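Local coordinates for tryptophan halogenase superfamily (Brevundimonas sp. BAL3, PDB 6FRL), which is a flavin-dependent halogenase that prefers bromination over chlorination, probably installing the halogen on an indole-like aromatic substrate, at residues W24-Q32 against I62-G70. Numbering follows the deposited sequence.
Sequences WMTAAALVQ and IRRFYGQLG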
ATOM      1  N   TRP B  24     -26.167  -3.746 -13.574  1.00 25.14           N
ATOM      2  CA  TRP B  24     -26.553  -4.945 -12.861  1.00 26.65           C
ATOM      3  C   TRP B  24     -25.478  -5.465 -11.925  1.00 24.74           C
ATOM      4  O   TRP B  24     -25.843  -6.063 -10.933  1.00 24.73           O
ATOM      5  CB  TRP B  24     -27.074  -6.025 -13.815  1.00 28.42           C
ATOM      6  CG  TRP B  24     -28.409  -5.652 -14.342  1.00 29.53           C
ATOM      7  CD1 TRP B  24     -28.703  -5.325 -15.625  1.00 31.85           C
ATOM      8  CD2 TRP B  24     -29.620  -5.525 -13.607  1.00 27.82           C
ATOM      9  NE1 TRP B  24     -30.039  -5.012 -15.749  1.00 30.19           N
ATOM     10  CE2 TRP B  24     -30.628  -5.126 -14.525  1.00 28.75           C
ATOM     11  CE3 TRP B  24     -29.962  -5.702 -12.271  1.00 26.72           C
ATOM     12  CZ2 TRP B  24     -31.950  -4.914 -14.147  1.00 27.76           C
ATOM     13  CZ3 TRP B  24     -31.294  -5.484 -11.883  1.00 25.85           C
ATOM     14  CH2 TRP B  24     -32.264  -5.089 -12.828  1.00 27.37           C
ATOM     15  N   MET B  25     -24.180  -5.214 -12.191  1.00 24.51           N
ATOM     16  CA  MET B  25     -23.149  -5.464 -11.156  1.00 23.95           C
ATOM     17  C   MET B  25     -23.404  -4.584  -9.925  1.00 23.63           C
ATOM     18  O   MET B  25     -23.377  -5.079  -8.796  1.00 23.66           O
ATOM     19  CB  MET B  25     -21.714  -5.245 -11.656  1.00 23.50           C
ATOM     20  CG  MET B  25     -21.185  -6.378 -12.537  1.00 23.61           C
ATOM     21  SD  MET B  25     -19.662  -5.904 -13.383  1.00 23.66           S
ATOM     22  CE  MET B  25     -18.462  -5.929 -12.025  1.00 22.02           C
ATOM     23  N   THR B  26     -23.649  -3.290 -10.141  1.00 23.34           N
ATOM     24  CA  THR B  26     -23.973  -2.379  -9.040  1.00 23.92           C
ATOM     25  C   THR B  26     -25.222  -2.849  -8.213  1.00 25.51           C
ATOM     26  O   THR B  26     -25.172  -2.948  -6.984  1.00 25.89           O
ATOM     27  CB  THR B  26     -24.166  -0.944  -9.576  1.00 22.91           C
ATOM     28  OG1 THR B  26     -22.980  -0.524 -10.271  1.00 20.72           O
ATOM     29  CG2 THR B  26     -24.430   0.018  -8.444  1.00 22.64           C
ATOM     30  N   ALA B  27     -26.315  -3.170  -8.903  1.00 27.17           N
ATOM     31  CA  ALA B  27     -27.543  -3.639  -8.264  1.00 26.50           C
ATOM     32  C   ALA B  27     -27.306  -4.884  -7.432  1.00 25.56           C
ATOM     33  O   ALA B  27     -27.741  -4.951  -6.263  1.00 23.50           O
ATOM     34  CB  ALA B  27     -28.637  -3.913  -9.304  1.00 25.69           C
ATOM     35  N   ALA B  28     -26.622  -5.862  -8.020  1.00 23.85           N
ATOM     36  CA  ALA B  28     -26.384  -7.128  -7.296  1.00 23.65           C
ATOM     37  C   ALA B  28     -25.520  -6.926  -6.044  1.00 24.64           C
ATOM     38  O   ALA B  28     -25.834  -7.470  -4.957  1.00 23.59           O
ATOM     39  CB  ALA B  28     -25.757  -8.160  -8.209  1.00 23.12           C
ATOM     40  N   ALA B  29     -24.457  -6.122  -6.193  1.00 24.80           N
ATOM     41  CA  ALA B  29     -23.520  -5.828  -5.094  1.00 25.37           C
ATOM     42  C   ALA B  29     -24.223  -5.088  -3.954  1.00 25.72           C
ATOM     43  O   ALA B  29     -24.068  -5.472  -2.806  1.00 25.21           O
ATOM     44  CB  ALA B  29     -22.333  -5.015  -5.594  1.00 24.91           C
ATOM     45  N   LEU B  30     -25.025  -4.061  -4.286  1.00 26.52           N
ATOM     46  CA  LEU B  30     -25.775  -3.317  -3.272  1.00 27.43           C
ATOM     47  C   LEU B  30     -26.926  -4.145  -2.644  1.00 27.95           C
ATOM     48  O   LEU B  30     -27.196  -4.020  -1.436  1.00 26.01           O
ATOM     49  CB  LEU B  30     -26.293  -1.987  -3.847  1.00 27.06           C
ATOM     50  CG  LEU B  30     -25.224  -0.995  -4.303  1.00 27.25           C
ATOM     51  CD1 LEU B  30     -25.846   0.304  -4.798  1.00 26.74           C
ATOM     52  CD2 LEU B  30     -24.217  -0.721  -3.176  1.00 28.29           C
ATOM     53  N   VAL B  31     -27.583  -4.992  -3.438  1.00 27.01           N
ATOM     54  CA  VAL B  31     -28.584  -5.924  -2.892  1.00 28.68           C
ATOM     55  C   VAL B  31     -27.973  -6.807  -1.800  1.00 28.97           C
ATOM     56  O   VAL B  31     -28.502  -6.861  -0.698  1.00 31.68           O
ATOM     57  CB  VAL B  31     -29.297  -6.735  -4.024  1.00 31.21           C
ATOM     58  CG1 VAL B  31     -29.912  -8.037  -3.533  1.00 32.43           C
ATOM     59  CG2 VAL B  31     -30.391  -5.880  -4.675  1.00 30.58           C
ATOM     60  N   GLN B  32     -26.834  -7.447  -2.075  1.00 27.94           N
ATOM     61  CA  GLN B  32     -26.183  -8.312  -1.061  1.00 27.38           C
ATOM     62  C   GLN B  32     -25.721  -7.531   0.184  1.00 27.77           C
ATOM     63  O   GLN B  32     -25.858  -7.988   1.297  1.00 25.46           O
ATOM     64  CB  GLN B  32     -24.953  -9.032  -1.641  1.00 25.13           C
ATOM     65  CG  GLN B  32     -24.148  -9.866  -0.627  1.00 22.56           C
ATOM     66  CD  GLN B  32     -24.697 -11.244  -0.442  1.00 23.27           C
ATOM     67  OE1 GLN B  32     -25.915 -11.436  -0.299  1.00 23.06           O
ATOM     68  NE2 GLN B  32     -23.810 -12.240  -0.459  1.00 22.24           N
ATOM     69  N   ILE B  62     -12.660 -10.288 -10.518  1.00 26.08           N
ATOM     70  CA  ILE B  62     -14.074 -10.626 -10.847  1.00 27.25           C
ATOM     71  C   ILE B  62     -14.572 -11.917 -10.143  1.00 26.72           C
ATOM     72  O   ILE B  62     -15.746 -12.017  -9.794  1.00 26.09           O
ATOM     73  CB  ILE B  62     -14.326 -10.690 -12.385  1.00 26.42           C
ATOM     74  CG1 ILE B  62     -15.800 -10.562 -12.724  1.00 27.56           C
ATOM     75  CG2 ILE B  62     -13.872 -12.020 -12.971  1.00 27.06           C
ATOM     76  CD1 ILE B  62     -16.462  -9.282 -12.284  1.00 27.69           C
ATOM     77  N   ARG B  63     -13.673 -12.872  -9.910  1.00 27.10           N
ATOM     78  CA  ARG B  63     -14.030 -14.121  -9.200  1.00 27.45           C
ATOM     79  C   ARG B  63     -14.307 -13.832  -7.734  1.00 27.30           C
ATOM     80  O   ARG B  63     -15.184 -14.470  -7.159  1.00 27.09           O
ATOM     81  CB  ARG B  63     -12.972 -15.245  -9.376  1.00 28.08           C
ATOM     82  CG  ARG B  63     -12.710 -15.601 -10.865  1.00 26.55           C
ATOM     83  CD  ARG B  63     -11.839 -16.832 -11.104  1.00 26.21           C
ATOM     84  NE  ARG B  63     -10.689 -16.842 -10.209  1.00 26.03           N
ATOM     85  CZ  ARG B  63     -10.597 -17.515  -9.070  1.00 25.28           C
ATOM     86  NH1 ARG B  63     -11.577 -18.321  -8.647  1.00 25.51           N
ATOM     87  NH2 ARG B  63      -9.492 -17.395  -8.350  1.00 25.12           N
ATOM     88  N   ARG B  64     -13.609 -12.865  -7.146  1.00 27.99           N
ATOM     89  CA  ARG B  64     -13.918 -12.402  -5.804  1.00 31.79           C
ATOM     90  C   ARG B  64     -15.247 -11.623  -5.769  1.00 28.45           C
ATOM     91  O   ARG B  64     -15.976 -11.712  -4.798  1.00 22.71           O
ATOM     92  CB  ARG B  64     -12.766 -11.560  -5.220  1.00 39.41           C
ATOM     93  CG  ARG B  64     -13.000 -11.074  -3.788  1.00 49.84           C
ATOM     94  CD  ARG B  64     -11.913 -10.100  -3.302  1.00 62.58           C
ATOM     95  NE  ARG B  64     -12.006  -8.736  -3.901  1.00 72.77           N
ATOM     96  CZ  ARG B  64     -11.029  -8.074  -4.555  1.00 68.92           C
ATOM     97  NH1 ARG B  64      -9.806  -8.593  -4.740  1.00 63.12           N
ATOM     98  NH2 ARG B  64     -11.274  -6.853  -5.035  1.00 64.83           N
ATOM     99  N   PHE B  65     -15.545 -10.874  -6.832  1.00 28.91           N
ATOM    100  CA  PHE B  65     -16.755 -10.050  -6.884  1.00 28.07           C
ATOM    101  C   PHE B  65     -17.987 -10.938  -6.754  1.00 28.21           C
ATOM    102  O   PHE B  65     -18.813 -10.750  -5.859  1.00 28.96           O
ATOM    103  CB  PHE B  65     -16.790  -9.194  -8.159  1.00 27.83           C
ATOM    104  CG  PHE B  65     -18.081  -8.471  -8.369  1.00 27.20           C
ATOM    105  CD1 PHE B  65     -18.294  -7.205  -7.800  1.00 27.57           C
ATOM    106  CD2 PHE B  65     -19.092  -9.037  -9.144  1.00 26.40           C
ATOM    107  CE1 PHE B  65     -19.491  -6.545  -7.981  1.00 27.37           C
ATOM    108  CE2 PHE B  65     -20.309  -8.391  -9.308  1.00 26.61           C
ATOM    109  CZ  PHE B  65     -20.503  -7.146  -8.733  1.00 27.51           C
ATOM    110  N   TYR B  66     -18.091 -11.927  -7.628  1.00 29.00           N
ATOM    111  CA  TYR B  66     -19.232 -12.860  -7.579  1.00 27.95           C
ATOM    112  C   TYR B  66     -19.110 -13.867  -6.418  1.00 27.81           C
ATOM    113  O   TYR B  66     -20.139 -14.386  -5.927  1.00 28.73           O
ATOM    114  CB  TYR B  66     -19.510 -13.519  -8.944  1.00 26.13           C
ATOM    115  CG  TYR B  66     -18.452 -14.427  -9.593  1.00 24.92           C
ATOM    116  CD1 TYR B  66     -18.215 -15.701  -9.124  1.00 26.46           C
ATOM    117  CD2 TYR B  66     -17.823 -14.055 -10.778  1.00 24.72           C
ATOM    118  CE1 TYR B  66     -17.312 -16.563  -9.763  1.00 26.92           C
ATOM    119  CE2 TYR B  66     -16.940 -14.893 -11.429  1.00 24.55           C
ATOM    120  CZ  TYR B  66     -16.676 -16.147 -10.918  1.00 25.00           C
ATOM    121  OH  TYR B  66     -15.779 -16.982 -11.548  1.00 23.83           O
ATOM    122  N   GLY B  67     -17.869 -14.107  -5.975  1.00 26.84           N
ATOM    123  CA  GLY B  67     -17.587 -14.794  -4.709  1.00 28.10           C
ATOM    124  C   GLY B  67     -18.315 -14.185  -3.521  1.00 28.68           C
ATOM    125  O   GLY B  67     -18.987 -14.904  -2.779  1.00 27.45           O
ATOM    126  N   GLN B  68     -18.237 -12.853  -3.386  1.00 30.92           N
ATOM    127  CA  GLN B  68     -18.869 -12.137  -2.291  1.00 31.35           C
ATOM    128  C   GLN B  68     -20.396 -12.203  -2.372  1.00 30.63           C
ATOM    129  O   GLN B  68     -21.053 -12.062  -1.343  1.00 29.02           O
ATOM    130  CB  GLN B  68     -18.418 -10.674  -2.234  1.00 37.94           C
ATOM    131  CG  GLN B  68     -17.187 -10.452  -1.390  1.00 49.37           C
ATOM    132  CD  GLN B  68     -16.345  -9.190  -1.749  1.00 58.54           C
ATOM    133  OE1 GLN B  68     -15.111  -9.279  -1.915  1.00 60.31           O
ATOM    134  NE2 GLN B  68     -16.993  -8.022  -1.851  1.00 62.26           N
ATOM    135  N   LEU B  69     -20.951 -12.405  -3.566  1.00 27.66           N
ATOM    136  CA  LEU B  69     -22.393 -12.583  -3.732  1.00 29.02           C
ATOM    137  C   LEU B  69     -22.950 -13.984  -3.333  1.00 27.71           C
ATOM    138  O   LEU B  69     -24.161 -14.156  -3.307  1.00 24.02           O
ATOM    139  CB  LEU B  69     -22.794 -12.295  -5.184  1.00 30.49           C
ATOM    140  CG  LEU B  69     -22.389 -10.970  -5.846  1.00 32.07           C
ATOM    141  CD1 LEU B  69     -22.934 -10.918  -7.272  1.00 34.20           C
ATOM    142  CD2 LEU B  69     -22.849  -9.752  -5.052  1.00 33.04           C
ATOM    143  N   GLY B  70     -22.074 -14.961  -3.024  1.00 27.70           N
ATOM    144  CA  GLY B  70     -22.479 -16.362  -2.785  1.00 26.91           C
ATOM    145  C   GLY B  70     -22.549 -17.266  -4.031  1.00 28.23           C
ATOM    146  O   GLY B  70     -23.110 -18.348  -3.962  1.00 26.93           O
TER
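Phe-65 holds CG opposite its backbone N, which carries the ring across to helix 20-33, while the Met-25 chain runs out nearly straight through chi2 and then bends at chi3 (73°), laying its terminal methyl over that ring. Met-25 CE sits 4.0 Å from the centroid of the Phe-65 ring and only 9° off the ring normal, a CH-pi contact over the middle of one face. The sulfur SD lies farther out and oblique, adding a Met-aromatic contact. An unbranched, flexible methionine suits this place because one side chain can meet the ring with CB near Phe-65 CZ (3.7 Å), cover its face with CE, and still touch Ile-62 CD1 with that same methyl. At the ring edge, in its plane, Phe-65 CZ points at the carbonyl O of Met-25, 3.5 Å away.

Ala-28 and Ala-29, with only a methyl each, leave room for the Phe-65 ring and the Leu-69 methyls to reach helix 20-33. Ala-29 CB meets Phe-65 CE1 obliquely at 4.0 Å; Leu-69 CD1 lies against Ala-28 CB, and Leu-69 CD2 is 3.8 Å from Ala-28 O. Leu-176 of helix 169-182 and Ile-358 of helix 354-367 also pack on helix 20-33, whose start carries what looks like the glycine-rich GxGxxG of a Rossmann-type dinucleotide fold.

The chains come nearest at Gln-32 and Leu-69. Here Gln-32 NE2 donates to Gln-68 O (2.9 Å, 160° at the hydrogen), meeting a lone pair in the carbonyl plane, just before the Schellman turn at Gly-70. Glycine fits that positive-phi position because a CB would collide with Leu-69 O. The contact is thus chiefly a dispersion-held apolar seam finished by one directional bond, and Arg-35 NE, bonded to Gln-32 OE1, should further fix the rotation of that amide.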